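PDB 2XU0: erythrocyte membrane protein 1, which probably binds host-cell surface receptors as an adhesin of infected erythrocytes, this chain being its N-terminal NTS-DBL1 rosetting domain. Local coordinates for residues Glu322-Lys327 against Ile452-Pro457; Lys379-Ile384 against Phe461-Tyr466. The protein carries 10 engineered substitutions. All blocks are in the same frame, centred on the assembly; numbering follows the deposited sequence. Where two conformers were deposited one is given.

Interaction 1. Residues Glu322-Lys327 against Ile452-Pro457; sequences EFCRIK and IDFNKP
Lys327 NZ meets the end of Ile452 while bonding elsewhere: the ammonium nitrogen lies 3.7 Å from Ile452 CD1 and donates its hydrogen bond to the backbone oxygen of Thr460. The lysine leaves helix 311-338 fully extended, with CG anti to the backbone N (chi1 -176°), and approaches the isoleucine tip to tip. Its aliphatic part also takes part, Lys327 CD lying 3.9 Å from Ile452 CD1. One turn back, Cys324 SG sits against both branches of the same isoleucine, 3.8 Å from Ile452 CG1 and equally near its CG2. That sulfur is half of the disulfide to Cys442, on the short helix 440-443 that precedes the loop. It also approaches the Phe454 ring obliquely, 5.2 Å from its centroid and 71° off the normal, a sulfur-aromatic contact. Phe323 completes the surface: its CD2 comes 3.8 Å from Phe454 CZ, meeting the edge of the Phe454 ring near its plane, and the two side chains slide past each other in opposite directions. The neighbouring ring atom, Phe323 CE2, approaches Ile452 CD1 at 4.2 Å. The loop that presents Ile452 and Phe454 is shaped by a type I turn from Asp453 to Lys456. An Asx turn reinforces it, Asp453 OD1 accepting from Asn455 N at 3.1 Å from above the carboxylate plane, and Asn437 ND2 supplies a second donor to that oxygen. Phe454 packs further on Leu433 and Leu436 of helix 429-437. Within the C-terminal Duffy-binding-like subdomain, helix and loop thus meet largely through carbon and sulfur, Lys327 NZ at one margin; polar bonds run to other residues, and the disulfide ties helix 311-338 covalently to helix 440-443.

Interaction 2. Residues Lys379-Ile384 against Phe461-Tyr466; sequences KYNEWI and FSISEY
Ile384 and Phe461 make the closest approach: Ile384 CG2 rests 3.3 Å from the carbonyl oxygen Phe461 O and 4.0 Å from Phe461 CB, a methyl set against the backbone where the chain leaves helix 457-460. Three residues earlier on helix 371-407, Asn381 lies side by side with Ile463, the two side chains pointing the same way. Ile463 CG2 touches all three heavy atoms of the amide group and comes nearest to Asn381 OD1, at 3.4 Å. This branch faces the asparagine because CG1 takes the place between backbone N and carbonyl carbon (chi1 59°), which sets CG2 beside the backbone N. Tyr380 adds its ring, whose CE2 lies 3.8 Å from Ser464 N and 4.0 Å from Ser462 O, the latter at the ring edge. Beyond these van der Waals contacts, water joins the two segments. One molecule, in the plane of the tyrosine ring, lies 2.8 Å from Tyr380 OH and donates to Ser462 O at 2.6 Å. A second accepts from Ser464 N at 2.8 Å and lies by Asn381 OD1, at a separation too short to be trusted. The loop's own bonds set its path: Ser462 OG bonds back to Lys459 O, and Ser464 OG accepts from Tyr466 N in an ST turn, opening a short 3-10 segment. The Phe461 side chain packs on Lys387 and Leu388 of helix 371-407, and its ring meets that of Phe391. Tyr380 packs on Ile331 and Val334 of helix 311-338, so in this helical C-terminal Duffy-binding-like subdomain the loop running from helix 457-460 toward strand 475-477 lies along helix 371-407 close to where this pairs with helix 311-338.

How the interactions relate
The two contacts are continuous, their centres about 12 Å apart, and all four segments belong to the C-terminal Duffy-binding-like subdomain. Their segments alternate along the chain: helix 311-338 meets the chain leading into helix 457-460, and helix 371-407 the chain leaving it. Phe323 of interaction 1 bridges to both sides of interaction 2: its CZ lies 3.5 Å from Phe461 CE1, and its CD1 is equally near Trp383 CH2. Ile326 CG2 packs 3.6 Å from Trp383 CZ2, and Lys327 CE sits 3.3 Å from Tyr380 OH. Both contacts lie away from the magnesium site and the bound proline, although helix 371-407 also carries Leu396 and Met400 of the proline pocket.

Interaction 1. Residues Glu322-Lys327 against Ile452-Pro457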
# COMPACT_ATOMS: atom_id res chain seq x y z
N GLU A 322 4.45 -0.51 5.61
CA GLU A 322 4.99 0.84 5.79
C GLU A 322 5.15 1.18 7.24
O GLU A 322 6.09 1.89 7.57
CB GLU A 322 4.14 1.89 5.06
CG GLU A 322 4.31 1.80 3.55
CD GLU A 322 5.69 2.23 3.07
OE1 GLU A 322 5.92 3.45 2.97
OE2 GLU A 322 6.55 1.34 2.87
N PHE A 323 4.25 0.66 8.12
CA PHE A 323 4.34 0.86 9.57
C PHE A 323 5.63 0.17 10.06
O PHE A 323 6.43 0.79 10.76
CB PHE A 323 3.10 0.25 10.32
CG PHE A 323 3.32 0.00 11.81
CD1 PHE A 323 3.48 1.07 12.70
CD2 PHE A 323 3.51 -1.29 12.29
CE1 PHE A 323 3.77 0.83 14.05
CE2 PHE A 323 3.79 -1.52 13.65
CZ PHE A 323 3.93 -0.46 14.51
N CYS A 324 5.82 -1.12 9.70
CA CYS A 324 7.00 -1.91 10.11
C CYS A 324 8.30 -1.30 9.56
O CYS A 324 9.31 -1.27 10.27
CB CYS A 324 6.84 -3.36 9.68
SG CYS A 324 5.53 -4.26 10.54
N ARG A 325 8.27 -0.84 8.30
CA ARG A 325 9.44 -0.25 7.64
C ARG A 325 9.84 1.04 8.38
O ARG A 325 10.97 1.12 8.83
CB ARG A 325 9.18 0.01 6.16
CG ARG A 325 10.35 0.71 5.44
CD ARG A 325 10.03 0.99 3.98
NE ARG A 325 9.14 2.14 3.80
CZ ARG A 325 9.53 3.42 3.77
NH1 ARG A 325 10.81 3.73 3.95
NH2 ARG A 325 8.65 4.38 3.59
N ILE A 326 8.88 1.98 8.55
CA ILE A 326 9.06 3.26 9.26
C ILE A 326 9.44 3.07 10.73
O ILE A 326 10.27 3.83 11.23
CB ILE A 326 7.87 4.25 9.03
CG1 ILE A 326 7.67 4.63 7.53
CG2 ILE A 326 7.95 5.50 9.90
CD1 ILE A 326 8.92 5.10 6.82
N LYS A 327 8.84 2.08 11.42
CA LYS A 327 9.15 1.78 12.82
C LYS A 327 10.65 1.51 13.00
O LYS A 327 11.25 1.99 13.97
CB LYS A 327 8.31 0.60 13.35
CG LYS A 327 8.53 0.30 14.84
CD LYS A 327 7.70 -0.90 15.31
CE LYS A 327 7.97 -1.17 16.76
NZ LYS A 327 7.16 -2.30 17.28
N ILE A 452 7.22 -8.25 15.49
CA ILE A 452 5.92 -7.68 15.17
C ILE A 452 4.85 -8.76 15.30
O ILE A 452 5.00 -9.83 14.72
CB ILE A 452 5.93 -7.06 13.74
CG1 ILE A 452 6.95 -5.89 13.61
CG2 ILE A 452 4.52 -6.68 13.30
CD1 ILE A 452 6.65 -4.54 14.37
N ASP A 453 3.79 -8.47 16.09
CA ASP A 453 2.65 -9.37 16.28
C ASP A 453 1.41 -8.53 16.46
O ASP A 453 1.15 -8.02 17.57
CB ASP A 453 2.86 -10.37 17.43
CG ASP A 453 1.77 -11.44 17.57
OD1 ASP A 453 0.82 -11.45 16.75
OD2 ASP A 453 1.88 -12.29 18.47
N PHE A 454 0.66 -8.37 15.36
CA PHE A 454 -0.58 -7.59 15.31
C PHE A 454 -1.68 -8.18 16.18
O PHE A 454 -2.63 -7.46 16.53
CB PHE A 454 -1.01 -7.31 13.87
CG PHE A 454 -0.04 -6.38 13.16
CD1 PHE A 454 0.12 -5.05 13.56
CD2 PHE A 454 0.74 -6.84 12.09
CE1 PHE A 454 1.02 -4.19 12.91
CE2 PHE A 454 1.66 -6.00 11.46
CZ PHE A 454 1.79 -4.68 11.86
N ASN A 455 -1.54 -9.49 16.56
CA ASN A 455 -2.46 -10.16 17.48
C ASN A 455 -2.11 -9.83 18.95
O ASN A 455 -2.83 -10.22 19.84
CB ASN A 455 -2.47 -11.68 17.25
CG ASN A 455 -3.13 -12.10 15.97
OD1 ASN A 455 -2.59 -12.86 15.15
ND2 ASN A 455 -4.30 -11.57 15.73
N LYS A 456 -1.02 -9.10 19.19
CA LYS A 456 -0.61 -8.65 20.52
C LYS A 456 -0.31 -7.15 20.42
O LYS A 456 0.86 -6.75 20.38
CB LYS A 456 0.62 -9.47 21.03
CG LYS A 456 0.27 -10.91 21.38
CD LYS A 456 1.35 -11.59 22.20
CE LYS A 456 0.90 -12.92 22.76
NZ LYS A 456 -0.14 -12.77 23.82
N PRO A 457 -1.35 -6.30 20.29
CA PRO A 457 -1.11 -4.86 20.10
C PRO A 457 -0.24 -4.20 21.16
O PRO A 457 0.60 -3.37 20.83
CB PRO A 457 -2.51 -4.26 20.01
CG PRO A 457 -3.37 -5.39 19.56
CD PRO A 457 -2.80 -6.59 20.27

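Interaction 2. Residues Lys379-Ile384 against Phe461-Tyr466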
# COMPACT_ATOMS: atom_id res chain seq x y z
N LYS A 379 8.36 11.95 21.18
CA LYS A 379 8.06 12.00 19.75
C LYS A 379 7.73 10.60 19.16
O LYS A 379 6.77 10.46 18.39
CB LYS A 379 9.24 12.61 18.99
CG LYS A 379 9.10 14.10 18.70
CD LYS A 379 10.43 14.72 18.24
CE LYS A 379 10.61 14.70 16.73
NZ LYS A 379 11.97 15.15 16.34
N TYR A 380 8.53 9.58 19.52
CA TYR A 380 8.32 8.20 19.07
C TYR A 380 6.99 7.68 19.63
O TYR A 380 6.22 7.06 18.91
CB TYR A 380 9.48 7.27 19.51
CG TYR A 380 9.28 5.82 19.11
CD1 TYR A 380 9.50 5.41 17.80
CD2 TYR A 380 8.79 4.89 20.02
CE1 TYR A 380 9.27 4.08 17.41
CE2 TYR A 380 8.58 3.56 19.65
CZ TYR A 380 8.80 3.17 18.34
OH TYR A 380 8.59 1.86 17.96
N ASN A 381 6.72 7.94 20.91
CA ASN A 381 5.46 7.48 21.50
C ASN A 381 4.23 8.14 20.85
O ASN A 381 3.21 7.47 20.76
CB ASN A 381 5.42 7.68 23.02
CG ASN A 381 6.46 6.92 23.79
OD1 ASN A 381 7.06 5.95 23.32
ND2 ASN A 381 6.71 7.37 25.01
N GLU A 382 4.33 9.42 20.40
CA GLU A 382 3.16 10.04 19.76
C GLU A 382 2.83 9.36 18.42
O GLU A 382 1.65 9.07 18.15
CB GLU A 382 3.24 11.58 19.62
CG GLU A 382 4.21 12.18 18.62
CD GLU A 382 4.06 13.69 18.47
OE1 GLU A 382 4.99 14.33 17.92
OE2 GLU A 382 3.02 14.23 18.91
N TRP A 383 3.88 9.04 17.62
CA TRP A 383 3.71 8.32 16.36
C TRP A 383 3.10 6.96 16.60
O TRP A 383 2.15 6.63 15.92
CB TRP A 383 5.04 8.20 15.61
CG TRP A 383 4.94 7.44 14.32
CD1 TRP A 383 4.50 7.91 13.12
CD2 TRP A 383 5.33 6.08 14.11
NE1 TRP A 383 4.57 6.91 12.17
CE2 TRP A 383 5.11 5.79 12.75
CE3 TRP A 383 5.92 5.10 14.93
CZ2 TRP A 383 5.37 4.53 12.20
CZ3 TRP A 383 6.21 3.86 14.38
CH2 TRP A 383 5.93 3.58 13.03
N ILE A 384 3.62 6.19 17.58
CA ILE A 384 3.15 4.83 17.90
C ILE A 384 1.69 4.84 18.33
O ILE A 384 0.95 3.91 18.02
CB ILE A 384 4.11 4.14 18.93
CG1 ILE A 384 5.29 3.47 18.23
CG2 ILE A 384 3.40 3.16 19.90
CD1 ILE A 384 5.03 2.13 17.36
N PHE A 461 2.79 -2.15 19.66
CA PHE A 461 2.68 -0.71 19.73
C PHE A 461 3.09 -0.22 21.13
O PHE A 461 2.40 0.57 21.74
CB PHE A 461 1.28 -0.22 19.29
CG PHE A 461 0.83 -0.69 17.92
CD1 PHE A 461 1.08 0.08 16.79
CD2 PHE A 461 0.16 -1.91 17.77
CE1 PHE A 461 0.63 -0.34 15.53
CE2 PHE A 461 -0.30 -2.32 16.52
CZ PHE A 461 -0.06 -1.54 15.41
N SER A 462 4.22 -0.72 21.63
CA SER A 462 4.75 -0.35 22.95
C SER A 462 5.78 0.75 22.80
O SER A 462 6.19 1.08 21.69
CB SER A 462 5.42 -1.57 23.57
OG SER A 462 6.47 -2.05 22.74
N ILE A 463 6.27 1.27 23.94
CA ILE A 463 7.37 2.24 23.99
C ILE A 463 8.62 1.46 23.54
O ILE A 463 8.67 0.22 23.67
CB ILE A 463 7.59 2.83 25.43
CG1 ILE A 463 7.90 1.72 26.47
CG2 ILE A 463 6.44 3.76 25.87
CD1 ILE A 463 9.02 2.05 27.41
N SER A 464 9.62 2.16 22.98
CA SER A 464 10.88 1.52 22.57
C SER A 464 11.59 1.00 23.83
O SER A 464 11.48 1.62 24.89
CB SER A 464 11.80 2.53 21.89
OG SER A 464 13.09 1.97 21.72
N GLU A 465 12.34 -0.10 23.71
CA GLU A 465 13.13 -0.66 24.82
C GLU A 465 14.16 0.37 25.34
O GLU A 465 14.48 0.35 26.52
CB GLU A 465 13.83 -1.98 24.41
CG GLU A 465 14.95 -1.84 23.39
CD GLU A 465 15.87 -3.04 23.27
OE1 GLU A 465 16.44 -3.48 24.29
OE2 GLU A 465 16.06 -3.52 22.13
N TYR A 466 14.66 1.25 24.46
CA TYR A 466 15.63 2.31 24.76
C TYR A 466 15.04 3.42 25.63
O TYR A 466 15.79 4.21 26.19
CB TYR A 466 16.25 2.86 23.47
CG TYR A 466 16.85 1.76 22.61
CD1 TYR A 466 17.89 0.97 23.09
CD2 TYR A 466 16.31 1.45 21.37
CE1 TYR A 466 18.39 -0.10 22.35
CE2 TYR A 466 16.81 0.40 20.61
CZ TYR A 466 17.85 -0.38 21.10
OH TYR A 466 18.37 -1.41 20.35
O HOH W 1 7.84 0.05 19.95
O HOH W 2 9.21 4.87 23.36